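Local structure of geranyltranstransferase (Thermotoga neapolitana, 4WK5) at residues Q49-A54 / P111-A116; E69-E74 / A196-K201; K180-K185 / A218-D223. The protein probably transfers prenyl groups in isoprenoid biosynthesis, as a magnesium-dependent member of the FPP/GGPP synthase family. One frame throughout, in Å; residues are numbered along the deposited sequence.

Contact 1: Q49-A54 / P111-A116; sequences QYSVTA and PSCHRA
Y50 reaches across to P111 and gives its phenol proton to the backbone carbonyl, with OH 2.7 Å from O of P111. The acceptor sits at the edge of the ring, in its plane, and the donor lies only 17° out of the P111 carbonyl plane; this bond holds the end of the side chain against P111. The same hydroxyl rests on the proline itself, OH lying 3.4 Å from CD of P111, where the two side chains cross at about a right angle. Over one ring face comes A116, which bears on how the ring is turned: its CB stands 4.2 Å from the centroid of the Y50 ring and 26° off its normal, a CH-pi contact. The nearest ring atom is CE2 of Y50, 3.8 Å from CB of A116. Beside this, S51 turns OG onto the C113 side chain, 3.3 Å from CB of C113. That approach depends on an OG set opposite the carbonyl carbon of S51 (chi1 -74°).

One shell out, S112 holds the N-cap position of helix 113-117: O of S112 accepts from N of A116 at 3.0 Å, part of the first helical turn that places the A116 methyl over Y50. S112 is itself held from the chain just before the hairpin strands, OG bonding to A104 O and the backbone pairing with D105. T90 and V94 of helix 75-96 pack against S51, while A122 of helix 119-138 backs C113. S112 also touches D97, which by sequence fits the first aspartate-rich motif of the family. The contact thus joins helix 43-53 to the short two-stranded hairpin and helix start that follow that motif in the all-helical polyprenyl synthase fold.

Contact 2: E69-E74 / A196-K201; sequences EDIGVE and APFLLK
I71 points CD1 at the F198 ring because its CG1 stands between the backbone N and the carbonyl carbon (chi1 64°), leaving CG2 to run along the same ring. CD1 of I71 lies over one face, 4.1 Å from the ring centroid of F198 and 22° off the normal, nearer the ring's margin than its middle; CG2 of I71 touches CZ of F198 at 4.0 Å. F198 starts out away from I71, yet its end swings back under that side chain. With an alanine in place of F198 the ring face is gone, which would probably leave a gap beneath CD1 and CG2 of I71.

K201 works differently. Its CG is anti to the backbone N, and a bend at chi2 (65°) turns the chain along the I71 and G72 carbonyls, until NZ gives a hydrogen bond to O of G72 at 2.9 Å. The ammonium comes in from well above the carbonyl plane. CG2 of V73 lies alongside K201, 3.7 Å from CB of K201, and also nears O of P197, while CG1 of V73 meets CD1 of L200 at 4.0 Å. L78 of helix 75-96 packs on both V73 and P197, and V67 of helix 59-70 on both P197 and F198.

G72, with positive phi, is the C-prime residue of a Schellman motif closing helix 59-70. The lysine therefore ties the last residue of helix 175-201 to the turn that links helices 59-70 and 75-96 in the all-alpha isoprenoid synthase fold.

Contact 3: K180-K185 / A218-D223; sequences KMYSFK and AFQIYD
Q220 lays its amide flat against the Y182 ring, the two planes only 5° apart. NE2 of Q220 lies over one face, 3.3 Å from CE1 of Y182 and closer to the ring's border than to its centre. Q220 was modelled in two conformers, and this describes one of them. In it the glutamine is stretched out: CG is anti to the backbone N (chi1 -172°) and the chain stays extended beyond, which carries CG over the ring as well, 3.8 Å from the Y182 centroid, in a CH-pi contact. OE1 of Q220 is engaged by T186 just beyond the segment, while NE2 of Q220 donates to O of a water at 2.6 Å, a water that has only a weak bond to OH of Y182.

Segments 180-185 and 218-223 run at 107° to each other, their axes 10.0 Å apart at closest approach, beside what is probably the active-site region of this polyprenyl synthase fold: D223, D224 and D227 fit the second aspartate-rich DDxxD motif, which in relatives binds magnesium.

Y182 has CG opposite its carbonyl carbon, beside the backbone N, and thereby aims the ring at helix 206-229; its hydroxyl also bonds to the backbone N of L248. I221 comes in obliquely, with CG1 3.8 Å from CE2 of Y182. K185 runs extended as far as a bend at chi4, passing the amide with CD 3.9 Å from NE2 of Q220, and its ammonium goes on to a salt bridge with E160. M181, bent at chi2 and chi3, brings SD within 4.1 Å of NE2 of Q220.

In the fold
Contact 3 is the buried one, its centre about 11 Å from the centre of the chain; contacts 1 and 2 are only partly buried, about 17 and 19 Å out, and lie on opposite sides of that centre with about 32 Å between their own centres. Contacts 2 and 3 share helix 175-201, one at its end and the other well inside it, whereas contacts 1 and 2 use the successive helices 43-53 and 59-70. Their chemistry differs: in both peripheral contacts one side-chain donor reaches a backbone carbonyl at a turn or hairpin beside apolar packing, while contact 3 stacks an amide on a ring between two helices, with a water alongside.

Contact 1: Q49-A54 / P111-A116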
loop_
_atom_site.group_PDB
_atom_site.type_symbol
_atom_site.label_atom_id
_atom_site.label_comp_id
_atom_site.label_asym_id
_atom_site.label_seq_id
_atom_site.Cartn_x
_atom_site.Cartn_y
_atom_site.Cartn_z
ATOM N N GLN A 49 3.458 15.561 -3.175
ATOM C CA GLN A 49 2.678 16.784 -3.342
ATOM C C GLN A 49 2.549 17.140 -4.808
ATOM O O GLN A 49 1.473 17.524 -5.278
ATOM C CB GLN A 49 3.307 17.951 -2.576
ATOM C CG GLN A 49 2.506 19.243 -2.768
ATOM C CD GLN A 49 3.230 20.461 -2.175
ATOM O OE1 GLN A 49 4.294 20.872 -2.658
ATOM N NE2 GLN A 49 2.676 21.003 -1.118
ATOM N N TYR A 50 3.645 16.976 -5.537
ATOM C CA TYR A 50 3.668 17.290 -6.961
ATOM C C TYR A 50 2.598 16.518 -7.713
ATOM O O TYR A 50 1.830 17.098 -8.493
ATOM C CB TYR A 50 5.045 16.987 -7.552
ATOM C CG TYR A 50 5.137 17.168 -9.049
ATOM C CD1 TYR A 50 5.342 18.422 -9.608
ATOM C CD2 TYR A 50 5.056 16.070 -9.909
ATOM C CE1 TYR A 50 5.434 18.591 -10.982
ATOM C CE2 TYR A 50 5.149 16.231 -11.300
ATOM C CZ TYR A 50 5.338 17.493 -11.820
ATOM O OH TYR A 50 5.441 17.670 -13.186
ATOM N N SER A 51 2.545 15.207 -7.491
ATOM C CA SER A 51 1.598 14.391 -8.234
ATOM C C SER A 51 0.152 14.726 -7.892
ATOM O O SER A 51 -0.726 14.642 -8.751
ATOM C CB SER A 51 1.888 12.918 -7.994
ATOM O OG SER A 51 3.058 12.566 -8.716
ATOM N N VAL A 52 -0.100 15.134 -6.659
ATOM C CA VAL A 52 -1.425 15.620 -6.290
ATOM C C VAL A 52 -1.749 16.977 -6.938
ATOM O O VAL A 52 -2.858 17.188 -7.461
ATOM C CB VAL A 52 -1.558 15.718 -4.755
ATOM C CG1 VAL A 52 -2.806 16.514 -4.361
ATOM C CG2 VAL A 52 -1.606 14.314 -4.166
ATOM N N THR A 53 -0.783 17.893 -6.918
ATOM C CA THR A 53 -1.023 19.263 -7.381
ATOM C C THR A 53 -1.156 19.303 -8.900
ATOM O O THR A 53 -1.838 20.176 -9.451
ATOM C CB THR A 53 0.102 20.205 -6.936
ATOM O OG1 THR A 53 0.289 20.084 -5.520
ATOM C CG2 THR A 53 -0.241 21.643 -7.288
ATOM N N ALA A 54 -0.519 18.355 -9.580
ATOM C CA ALA A 54 -0.607 18.292 -11.046
ATOM C C ALA A 54 -2.059 18.075 -11.483
ATOM O O ALA A 54 -2.435 18.341 -12.632
ATOM C CB ALA A 54 0.310 17.187 -11.599
ATOM N N PRO A 111 5.346 17.146 -16.601
ATOM C CA PRO A 111 6.165 15.929 -16.511
ATOM C C PRO A 111 5.584 14.933 -15.532
ATOM O O PRO A 111 5.063 15.313 -14.478
ATOM C CB PRO A 111 7.513 16.444 -16.009
ATOM C CG PRO A 111 7.570 17.857 -16.501
ATOM C CD PRO A 111 6.146 18.367 -16.408
ATOM N N SER A 112 5.652 13.657 -15.890
ATOM C CA SER A 112 5.247 12.612 -14.972
ATOM C C SER A 112 6.128 12.676 -13.722
ATOM O O SER A 112 7.165 13.341 -13.730
ATOM C CB SER A 112 5.369 11.260 -15.650
ATOM O OG SER A 112 6.705 11.084 -16.095
ATOM N N CYS A 113 5.712 12.009 -12.651
ATOM C CA CYS A 113 6.434 12.104 -11.384
ATOM C C CYS A 113 7.887 11.632 -11.552
ATOM O O CYS A 113 8.806 12.279 -11.051
ATOM C CB CYS A 113 5.714 11.294 -10.300
ATOM S SG CYS A 113 6.367 11.538 -8.607
ATOM N N HIS A 114 8.110 10.525 -12.266
ATOM C CA HIS A 114 9.483 10.039 -12.415
ATOM C C HIS A 114 10.329 10.926 -13.324
ATOM O O HIS A 114 11.555 10.963 -13.188
ATOM C CB HIS A 114 9.504 8.596 -12.931
ATOM C CG HIS A 114 8.902 8.431 -14.292
ATOM N ND1 HIS A 114 7.547 8.284 -14.491
ATOM C CD2 HIS A 114 9.473 8.368 -15.518
ATOM C CE1 HIS A 114 7.307 8.157 -15.783
ATOM N NE2 HIS A 114 8.457 8.196 -16.428
ATOM N N ARG A 115 9.695 11.658 -14.232
ATOM C CA ARG A 115 10.454 12.601 -15.046
ATOM C C ARG A 115 10.862 13.786 -14.173
ATOM O O ARG A 115 11.973 14.313 -14.300
ATOM C CB ARG A 115 9.644 13.058 -16.270
ATOM C CG ARG A 115 9.539 11.999 -17.363
ATOM C CD ARG A 115 10.879 11.822 -18.084
ATOM N NE ARG A 115 11.117 12.959 -18.979
ATOM C CZ ARG A 115 12.251 13.180 -19.640
ATOM N NH1 ARG A 115 13.272 12.342 -19.508
ATOM N NH2 ARG A 115 12.367 14.241 -20.431
ATOM N N ALA A 116 9.976 14.186 -13.264
ATOM C CA ALA A 116 10.243 15.339 -12.408
ATOM C C ALA A 116 11.266 15.028 -11.319
ATOM O O ALA A 116 12.067 15.891 -10.985
ATOM C CB ALA A 116 8.940 15.847 -11.781
#

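Contact 2: E69-E74 / A196-K201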
loop_
_atom_site.group_PDB
_atom_site.type_symbol
_atom_site.label_atom_id
_atom_site.label_comp_id
_atom_site.label_asym_id
_atom_site.label_seq_id
_atom_site.Cartn_x
_atom_site.Cartn_y
_atom_site.Cartn_z
ATOM N N GLU A 69 -23.854 12.885 0.231
ATOM C CA GLU A 69 -24.787 13.971 0.501
ATOM C C GLU A 69 -26.213 13.525 0.182
ATOM O O GLU A 69 -27.158 13.884 0.891
ATOM C CB GLU A 69 -24.433 15.224 -0.297
ATOM C CG GLU A 69 -25.237 16.450 0.153
ATOM C CD GLU A 69 -24.910 17.699 -0.639
ATOM O OE1 GLU A 69 -24.140 17.589 -1.613
ATOM O OE2 GLU A 69 -25.424 18.785 -0.291
ATOM N N ASP A 70 -26.367 12.725 -0.872
ATOM C CA ASP A 70 -27.687 12.228 -1.253
ATOM C C ASP A 70 -28.328 11.359 -0.164
ATOM O O ASP A 70 -29.548 11.354 -0.023
ATOM C CB ASP A 70 -27.613 11.431 -2.558
ATOM C CG ASP A 70 -27.708 12.308 -3.792
ATOM O OD1 ASP A 70 -28.246 13.436 -3.706
ATOM O OD2 ASP A 70 -27.270 11.853 -4.868
ATOM N N ILE A 71 -27.526 10.634 0.613
ATOM C CA ILE A 71 -28.112 9.732 1.606
ATOM C C ILE A 71 -27.922 10.227 3.041
ATOM O O ILE A 71 -28.206 9.503 3.997
ATOM C CB ILE A 71 -27.553 8.295 1.475
ATOM C CG1 ILE A 71 -26.049 8.258 1.779
ATOM C CG2 ILE A 71 -27.848 7.730 0.085
ATOM C CD1 ILE A 71 -25.494 6.849 1.813
ATOM N N GLY A 72 -27.446 11.459 3.180
ATOM C CA GLY A 72 -27.344 12.106 4.480
ATOM C C GLY A 72 -26.181 11.683 5.354
ATOM O O GLY A 72 -26.313 11.595 6.575
ATOM N N VAL A 73 -25.030 11.429 4.744
ATOM C CA VAL A 73 -23.843 11.108 5.520
ATOM C C VAL A 73 -23.164 12.393 5.983
ATOM O O VAL A 73 -23.054 13.368 5.234
ATOM C CB VAL A 73 -22.840 10.247 4.720
ATOM C CG1 VAL A 73 -21.501 10.174 5.428
ATOM C CG2 VAL A 73 -23.409 8.844 4.493
ATOM N N GLU A 74 -22.747 12.374 7.244
ATOM C CA GLU A 74 -21.948 13.423 7.858
ATOM C C GLU A 74 -20.737 13.770 7.000
ATOM O O GLU A 74 -19.991 12.880 6.593
ATOM C CB GLU A 74 -21.485 12.991 9.257
ATOM C CG GLU A 74 -21.106 11.505 9.419
ATOM C CD GLU A 74 -22.288 10.530 9.389
ATOM O OE1 GLU A 74 -23.445 10.971 9.199
ATOM O OE2 GLU A 74 -22.045 9.312 9.541
ATOM N N ALA A 196 -18.895 2.901 -0.012
ATOM C CA ALA A 196 -18.368 3.496 1.214
ATOM C C ALA A 196 -19.374 4.422 1.920
ATOM O O ALA A 196 -19.549 4.307 3.132
ATOM C CB ALA A 196 -17.059 4.242 0.920
ATOM N N PRO A 197 -20.053 5.331 1.179
ATOM C CA PRO A 197 -21.018 6.156 1.916
ATOM C C PRO A 197 -22.154 5.328 2.511
ATOM O O PRO A 197 -22.627 5.646 3.603
ATOM C CB PRO A 197 -21.568 7.115 0.847
ATOM C CG PRO A 197 -20.561 7.115 -0.237
ATOM C CD PRO A 197 -19.951 5.743 -0.233
ATOM N N PHE A 198 -22.600 4.297 1.793
ATOM C CA PHE A 198 -23.679 3.447 2.300
ATOM C C PHE A 198 -23.216 2.712 3.562
ATOM O O PHE A 198 -24.001 2.506 4.492
ATOM C CB PHE A 198 -24.152 2.457 1.229
ATOM C CG PHE A 198 -25.167 3.032 0.276
ATOM C CD1 PHE A 198 -24.805 4.005 -0.645
ATOM C CD2 PHE A 198 -26.486 2.614 0.313
ATOM C CE1 PHE A 198 -25.738 4.543 -1.517
ATOM C CE2 PHE A 198 -27.419 3.141 -0.552
ATOM C CZ PHE A 198 -27.048 4.108 -1.468
ATOM N N LEU A 199 -21.940 2.336 3.606
ATOM C CA LEU A 199 -21.371 1.734 4.814
ATOM C C LEU A 199 -21.376 2.730 5.971
ATOM O O LEU A 199 -21.747 2.385 7.095
ATOM C CB LEU A 199 -19.942 1.228 4.561
ATOM C CG LEU A 199 -19.840 -0.167 3.932
ATOM C CD1 LEU A 199 -18.438 -0.434 3.393
ATOM C CD2 LEU A 199 -20.257 -1.242 4.934
ATOM N N LEU A 200 -20.971 3.964 5.692
ATOM C CA LEU A 200 -20.945 5.014 6.709
ATOM C C LEU A 200 -22.334 5.287 7.285
ATOM O O LEU A 200 -22.465 5.624 8.463
ATOM C CB LEU A 200 -20.364 6.306 6.136
ATOM C CG LEU A 200 -18.910 6.233 5.668
ATOM C CD1 LEU A 200 -18.420 7.586 5.194
ATOM C CD2 LEU A 200 -18.051 5.727 6.792
ATOM N N LYS A 201 -23.361 5.141 6.450
ATOM C CA LYS A 201 -24.740 5.446 6.842
ATOM C C LYS A 201 -25.445 4.226 7.436
ATOM O O LYS A 201 -26.507 4.352 8.049
ATOM C CB LYS A 201 -25.527 5.979 5.640
ATOM C CG LYS A 201 -26.892 6.582 5.973
ATOM C CD LYS A 201 -26.754 7.828 6.835
ATOM C CE LYS A 201 -28.100 8.490 7.086
ATOM N NZ LYS A 201 -27.951 9.691 7.958
#

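Contact 3: K180-K185 / A218-D223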
loop_
_atom_site.group_PDB
_atom_site.type_symbol
_atom_site.label_atom_id
_atom_site.label_comp_id
_atom_site.label_asym_id
_atom_site.label_seq_id
_atom_site.Cartn_x
_atom_site.Cartn_y
_atom_site.Cartn_z
ATOM N N LYS A 180 -13.381 -8.439 -17.500
ATOM C CA LYS A 180 -13.013 -8.714 -16.114
ATOM C C LYS A 180 -11.897 -7.761 -15.668
ATOM O O LYS A 180 -11.899 -7.233 -14.547
ATOM C CB LYS A 180 -12.567 -10.173 -15.964
ATOM C CG LYS A 180 -12.235 -10.602 -14.542
ATOM C CD LYS A 180 -13.469 -10.586 -13.651
ATOM C CE LYS A 180 -13.231 -11.377 -12.367
ATOM N NZ LYS A 180 -14.434 -11.407 -11.483
ATOM N N MET A 181 -10.941 -7.546 -16.563
ATOM C CA MET A 181 -9.855 -6.625 -16.297
ATOM C C MET A 181 -10.377 -5.196 -16.079
ATOM O O MET A 181 -9.902 -4.483 -15.190
ATOM C CB MET A 181 -8.836 -6.678 -17.441
ATOM C CG MET A 181 -7.636 -5.758 -17.256
ATOM S SD MET A 181 -7.919 -4.135 -17.984
ATOM C CE MET A 181 -7.908 -4.598 -19.729
ATOM N N TYR A 182 -11.353 -4.774 -16.882
ATOM C CA TYR A 182 -11.955 -3.448 -16.694
ATOM C C TYR A 182 -12.623 -3.376 -15.333
ATOM O O TYR A 182 -12.533 -2.381 -14.629
ATOM C CB TYR A 182 -12.988 -3.140 -17.785
ATOM C CG TYR A 182 -12.389 -2.617 -19.075
ATOM C CD1 TYR A 182 -11.227 -3.168 -19.602
ATOM C CD2 TYR A 182 -13.009 -1.589 -19.781
ATOM C CE1 TYR A 182 -10.680 -2.687 -20.779
ATOM C CE2 TYR A 182 -12.475 -1.111 -20.952
ATOM C CZ TYR A 182 -11.312 -1.660 -21.447
ATOM O OH TYR A 182 -10.777 -1.181 -22.621
ATOM N N SER A 183 -13.329 -4.441 -14.994
ATOM C CA SER A 183 -14.041 -4.506 -13.725
ATOM C C SER A 183 -13.095 -4.362 -12.547
ATOM O O SER A 183 -13.389 -3.654 -11.586
ATOM C CB SER A 183 -14.801 -5.824 -13.613
ATOM O OG SER A 183 -15.330 -5.986 -12.314
ATOM N N PHE A 184 -11.952 -5.034 -12.626
ATOM C CA PHE A 184 -10.972 -4.971 -11.547
ATOM C C PHE A 184 -10.183 -3.662 -11.546
ATOM O O PHE A 184 -9.984 -3.034 -10.495
ATOM C CB PHE A 184 -9.980 -6.133 -11.641
ATOM C CG PHE A 184 -10.468 -7.424 -11.021
ATOM C CD1 PHE A 184 -11.818 -7.689 -10.882
ATOM C CD2 PHE A 184 -9.552 -8.344 -10.546
ATOM C CE1 PHE A 184 -12.252 -8.881 -10.308
ATOM C CE2 PHE A 184 -9.979 -9.542 -9.963
ATOM C CZ PHE A 184 -11.327 -9.804 -9.847
ATOM N N LYS A 185 -9.718 -3.246 -12.720
ATOM C CA LYS A 185 -8.784 -2.122 -12.797
ATOM C C LYS A 185 -9.435 -0.759 -12.568
ATOM O O LYS A 185 -8.798 0.166 -12.032
ATOM C CB LYS A 185 -8.081 -2.142 -14.159
ATOM C CG LYS A 185 -7.097 -1.011 -14.412
ATOM C CD LYS A 185 -6.827 -0.906 -15.915
ATOM C CE LYS A 185 -6.063 0.357 -16.273
ATOM N NZ LYS A 185 -4.729 0.406 -15.625
ATOM N N ALA A 218 -17.956 1.341 -18.039
ATOM C CA ALA A 218 -18.375 2.325 -19.039
ATOM C C ALA A 218 -17.398 3.495 -19.101
ATOM O O ALA A 218 -17.044 3.974 -20.183
ATOM C CB ALA A 218 -19.791 2.828 -18.737
ATOM N N PHE A 219 -16.959 3.942 -17.928
ATOM C CA PHE A 219 -15.986 5.026 -17.815
ATOM C C PHE A 219 -14.694 4.682 -18.561
ATOM O O PHE A 219 -14.152 5.510 -19.301
ATOM C CB PHE A 219 -15.714 5.315 -16.333
ATOM C CG PHE A 219 -14.897 6.557 -16.069
ATOM C CD1 PHE A 219 -15.518 7.795 -15.939
ATOM C CD2 PHE A 219 -13.519 6.480 -15.903
ATOM C CE1 PHE A 219 -14.784 8.936 -15.672
ATOM C CE2 PHE A 219 -12.772 7.617 -15.635
ATOM C CZ PHE A 219 -13.405 8.850 -15.520
ATOM N N GLN A 220 -14.191 3.462 -18.374
ATOM C CA GLN A 220 -12.944 3.062 -19.026
ATOM C C GLN A 220 -13.124 2.949 -20.544
ATOM O O GLN A 220 -12.221 3.309 -21.300
ATOM C CB GLN A 220 -12.407 1.740 -18.447
ATOM C CG GLN A 220 -11.007 1.378 -18.969
ATOM C CD GLN A 220 -10.341 0.217 -18.234
ATOM O OE1 GLN A 220 -10.758 -0.179 -17.144
ATOM N NE2 GLN A 220 -9.295 -0.339 -18.845
ATOM N N ILE A 221 -14.286 2.469 -20.991
ATOM C CA ILE A 221 -14.557 2.373 -22.434
ATOM C C ILE A 221 -14.601 3.759 -23.055
ATOM O O ILE A 221 -14.033 3.986 -24.121
ATOM C CB ILE A 221 -15.893 1.652 -22.734
ATOM C CG1 ILE A 221 -15.814 0.186 -22.300
ATOM C CG2 ILE A 221 -16.250 1.758 -24.231
ATOM C CD1 ILE A 221 -17.156 -0.510 -22.267
ATOM N N TYR A 222 -15.272 4.690 -22.385
ATOM C CA TYR A 222 -15.328 6.059 -22.883
ATOM C C TYR A 222 -13.924 6.644 -22.978
ATOM O O TYR A 222 -13.613 7.359 -23.926
ATOM C CB TYR A 222 -16.205 6.943 -21.998
ATOM C CG TYR A 222 -17.690 6.698 -22.143
ATOM C CD1 TYR A 222 -18.260 6.419 -23.377
ATOM C CD2 TYR A 222 -18.521 6.737 -21.032
ATOM C CE1 TYR A 222 -19.638 6.199 -23.498
ATOM C CE2 TYR A 222 -19.878 6.521 -21.141
ATOM C CZ TYR A 222 -20.433 6.246 -22.365
ATOM O OH TYR A 222 -21.788 6.027 -22.452
ATOM N N ASP A 223 -13.070 6.325 -22.006
ATOM C CA ASP A 223 -11.675 6.756 -22.063
ATOM C C ASP A 223 -10.952 6.146 -23.268
ATOM O O ASP A 223 -10.178 6.828 -23.951
ATOM C CB ASP A 223 -10.937 6.386 -20.777
ATOM C CG ASP A 223 -9.465 6.749 -20.831
ATOM O OD1 ASP A 223 -9.132 7.913 -20.529
ATOM O OD2 ASP A 223 -8.642 5.874 -21.180
HETATM O O HOH W 1 -8.254 0.329 -21.168
#